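Sesquisabinene B synthase 2 (PDB 6A2A) probably catalyses the magnesium- or manganese-dependent cyclisation of farnesyl diphosphate to the sesquiterpene sesquisabinene B, as a plant terpene synthase. Local coordinates at residues A[479-484]-A[490-495]. Residues are numbered along the deposited sequence; the frame is centred on the assembly and turned at random.
Sequences QCYMNE and EVAREH
Beside Met482, which packs on Ala492, Gln479 NE2 donates a 2.7 Å hydrogen bond to Asn483 OD1 one turn along helix 477-485. Asn483 OD1 lies almost in the amide plane of Gln479, whereas NE2 stands 32° out of the Asn483 carbonyl plane. Between 479-484 and 490-495 the contact is apolar and aromatic. The rings of Tyr481 and His495 form an offset stack, their planes nearly parallel, with centroids 4.0 Å apart; His495 CD2 lies over the rim of the tyrosine face, 3.4 Å from Tyr481 CE1. His495 CB follows over the ring as a CH-pi contact. Both residues hold CG anti to the backbone N (chi1 -175° for Tyr481, -176° for His495), and the two side chains cross at about a right angle, bringing the rings into overlap. Ala492 CB sits at the edge of the tyrosine ring, in its plane, 3.7 Å from Tyr481 CD2, and presses tightly on Met482 CG at 3.5 Å. A leucine in place of Tyr481 would probably leave the His495 imidazole without its stacking partner and freer to turn. The contact joins helix 477-485 to the start of helix 489-510 across a short connection, in the metal-binding domain but away from the magnesium ligands; Ala492 also rests on Ile478, and Arg493 ties helix 489-510 to Leu462 O at the end of helix 447-462.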
ATOM      1  N   GLN A 479      30.164  28.899  -5.385  1.00 29.44           N
ATOM      2  CA  GLN A 479      29.974  30.294  -5.070  1.00 30.25           C
ATOM      3  C   GLN A 479      30.437  30.630  -3.681  1.00 32.36           C
ATOM      4  O   GLN A 479      31.055  31.632  -3.482  1.00 30.34           O
ATOM      5  CB  GLN A 479      28.541  30.762  -5.304  1.00 31.55           C
ATOM      6  CG  GLN A 479      28.353  32.266  -5.242  1.00 33.98           C
ATOM      7  CD  GLN A 479      29.118  33.032  -6.299  1.00 34.46           C
ATOM      8  OE1 GLN A 479      29.029  32.745  -7.461  1.00 41.72           O
ATOM      9  NE2 GLN A 479      29.880  33.992  -5.874  1.00 36.57           N
ATOM     10  N   CYS A 480      30.163  29.765  -2.727  1.00 27.44           N
ATOM     11  CA  CYS A 480      30.616  29.990  -1.377  1.00 30.21           C
ATOM     12  C   CYS A 480      32.130  30.106  -1.313  1.00 30.79           C
ATOM     13  O   CYS A 480      32.638  30.924  -0.628  1.00 32.03           O
ATOM     14  CB  CYS A 480      30.194  28.859  -0.450  1.00 32.53           C
ATOM     15  SG  CYS A 480      28.513  28.916   0.043  1.00 34.44           S
ATOM     16  N   TYR A 481      32.823  29.221  -1.990  1.00 29.16           N
ATOM     17  CA  TYR A 481      34.261  29.245  -2.014  1.00 30.11           C
ATOM     18  C   TYR A 481      34.755  30.466  -2.778  1.00 33.68           C
ATOM     19  O   TYR A 481      35.684  31.080  -2.376  1.00 32.76           O
ATOM     20  CB  TYR A 481      34.845  27.986  -2.592  1.00 31.73           C
ATOM     21  CG  TYR A 481      36.336  27.957  -2.502  1.00 32.67           C
ATOM     22  CD1 TYR A 481      36.962  27.666  -1.335  1.00 34.29           C
ATOM     23  CD2 TYR A 481      37.105  28.247  -3.592  1.00 37.44           C
ATOM     24  CE1 TYR A 481      38.322  27.651  -1.249  1.00 37.79           C
ATOM     25  CE2 TYR A 481      38.469  28.239  -3.520  1.00 38.12           C
ATOM     26  CZ  TYR A 481      39.069  27.938  -2.351  1.00 38.16           C
ATOM     27  OH  TYR A 481      40.406  27.924  -2.290  1.00 40.19           O
ATOM     28  N   MET A 482      34.080  30.819  -3.859  1.00 30.76           N
ATOM     29  CA  MET A 482      34.401  32.009  -4.608  1.00 36.38           C
ATOM     30  C   MET A 482      34.301  33.223  -3.710  1.00 40.37           C
ATOM     31  O   MET A 482      35.172  34.052  -3.711  1.00 40.82           O
ATOM     32  CB  MET A 482      33.440  32.203  -5.740  1.00 35.05           C
ATOM     33  CG  MET A 482      33.735  31.352  -6.899  1.00 35.11           C
ATOM     34  SD  MET A 482      32.499  31.560  -8.128  1.00 38.56           S
ATOM     35  CE  MET A 482      32.976  33.147  -8.797  1.00 39.20           C
ATOM     36  N   ASN A 483      33.246  33.310  -2.916  1.00 35.43           N
ATOM     37  CA  ASN A 483      33.058  34.425  -2.043  1.00 40.90           C
ATOM     38  C   ASN A 483      34.101  34.533  -0.974  1.00 43.67           C
ATOM     39  O   ASN A 483      34.412  35.598  -0.540  1.00 42.25           O
ATOM     40  CB  ASN A 483      31.703  34.366  -1.365  1.00 39.57           C
ATOM     41  CG  ASN A 483      30.563  34.584  -2.315  1.00 41.48           C
ATOM     42  OD1 ASN A 483      30.749  34.884  -3.462  1.00 43.52           O
ATOM     43  ND2 ASN A 483      29.378  34.390  -1.834  1.00 40.97           N
ATOM     44  N   GLU A 484      34.577  33.412  -0.495  1.00 37.94           N
ATOM     45  CA  GLU A 484      35.542  33.417   0.540  1.00 44.66           C
ATOM     46  C   GLU A 484      36.864  33.970   0.119  1.00 55.20           C
ATOM     47  O   GLU A 484      37.320  34.986   0.602  1.00 58.08           O
ATOM     48  CB  GLU A 484      35.875  31.978   0.906  1.00 47.77           C
ATOM     49  CG  GLU A 484      35.077  31.361   2.014  1.00 48.20           C
ATOM     50  CD  GLU A 484      35.777  30.199   2.639  1.00 56.32           C
ATOM     51  OE1 GLU A 484      35.236  29.105   2.707  1.00 39.84           O
ATOM     52  OE2 GLU A 484      36.905  30.401   3.069  1.00 61.77           O
ATOM     53  N   GLU A 490      36.458  29.168 -12.197  1.00 40.53           N
ATOM     54  CA  GLU A 490      37.270  28.019 -12.557  1.00 43.80           C
ATOM     55  C   GLU A 490      38.147  27.500 -11.424  1.00 40.38           C
ATOM     56  O   GLU A 490      38.271  26.327 -11.225  1.00 36.01           O
ATOM     57  CB  GLU A 490      38.130  28.340 -13.772  1.00 47.10           C
ATOM     58  CG  GLU A 490      37.319  28.849 -14.937  1.00 56.18           C
ATOM     59  CD  GLU A 490      36.745  30.247 -14.737  1.00 59.35           C
ATOM     60  OE1 GLU A 490      37.442  31.140 -14.260  1.00 60.52           O
ATOM     61  OE2 GLU A 490      35.583  30.456 -15.073  1.00 62.48           O
ATOM     62  N   VAL A 491      38.754  28.408 -10.688  1.00 38.75           N
ATOM     63  CA  VAL A 491      39.619  28.038  -9.601  1.00 34.78           C
ATOM     64  C   VAL A 491      38.789  27.410  -8.508  1.00 36.23           C
ATOM     65  O   VAL A 491      39.194  26.451  -7.909  1.00 31.81           O
ATOM     66  CB  VAL A 491      40.351  29.249  -9.044  1.00 37.63           C
ATOM     67  CG1 VAL A 491      40.917  28.973  -7.686  1.00 33.33           C
ATOM     68  CG2 VAL A 491      41.462  29.655  -9.980  1.00 40.83           C
ATOM     69  N   ALA A 492      37.625  27.978  -8.257  1.00 30.38           N
ATOM     70  CA  ALA A 492      36.751  27.464  -7.237  1.00 32.48           C
ATOM     71  C   ALA A 492      36.191  26.082  -7.589  1.00 31.88           C
ATOM     72  O   ALA A 492      36.089  25.249  -6.752  1.00 29.73           O
ATOM     73  CB  ALA A 492      35.658  28.442  -6.963  1.00 32.35           C
ATOM     74  N   ARG A 493      35.852  25.859  -8.847  1.00 32.13           N
ATOM     75  CA  ARG A 493      35.371  24.580  -9.286  1.00 31.71           C
ATOM     76  C   ARG A 493      36.475  23.560  -9.099  1.00 31.70           C
ATOM     77  O   ARG A 493      36.238  22.487  -8.646  1.00 28.71           O
ATOM     78  CB  ARG A 493      34.911  24.626 -10.741  1.00 30.08           C
ATOM     79  CG  ARG A 493      34.396  23.315 -11.288  1.00 30.66           C
ATOM     80  CD  ARG A 493      33.659  23.395 -12.618  1.00 33.53           C
ATOM     81  NE  ARG A 493      32.409  24.120 -12.548  1.00 36.50           N
ATOM     82  CZ  ARG A 493      31.240  23.559 -12.316  1.00 34.10           C
ATOM     83  NH1 ARG A 493      31.146  22.281 -12.162  1.00 35.11           N
ATOM     84  NH2 ARG A 493      30.176  24.284 -12.249  1.00 39.77           N
ATOM     85  N   GLU A 494      37.694  23.927  -9.466  1.00 32.32           N
ATOM     86  CA  GLU A 494      38.836  23.024  -9.294  1.00 31.17           C
ATOM     87  C   GLU A 494      39.022  22.680  -7.819  1.00 31.37           C
ATOM     88  O   GLU A 494      39.325  21.511  -7.488  1.00 27.84           O
ATOM     89  CB  GLU A 494      40.116  23.608  -9.902  1.00 37.86           C
ATOM     90  CG  GLU A 494      40.124  23.504 -11.414  1.00 45.29           C
ATOM     91  CD  GLU A 494      41.304  24.113 -12.166  1.00 56.71           C
ATOM     92  OE1 GLU A 494      42.032  24.965 -11.585  1.00 60.37           O
ATOM     93  OE2 GLU A 494      41.478  23.749 -13.356  1.00 61.81           O
ATOM     94  N   HIS A 495      38.861  23.679  -6.952  1.00 30.16           N
ATOM     95  CA  HIS A 495      38.949  23.430  -5.508  1.00 31.54           C
ATOM     96  C   HIS A 495      37.869  22.403  -5.063  1.00 27.45           C
ATOM     97  O   HIS A 495      38.157  21.440  -4.370  1.00 26.09           O
ATOM     98  CB  HIS A 495      38.797  24.742  -4.735  1.00 31.57           C
ATOM     99  CG  HIS A 495      38.981  24.537  -3.273  1.00 34.10           C
ATOM    100  ND1 HIS A 495      40.230  24.369  -2.716  1.00 35.37           N
ATOM    101  CD2 HIS A 495      38.090  24.389  -2.271  1.00 32.95           C
ATOM    102  CE1 HIS A 495      40.110  24.135  -1.425  1.00 35.12           C
ATOM    103  NE2 HIS A 495      38.807  24.180  -1.113  1.00 37.99           N
TER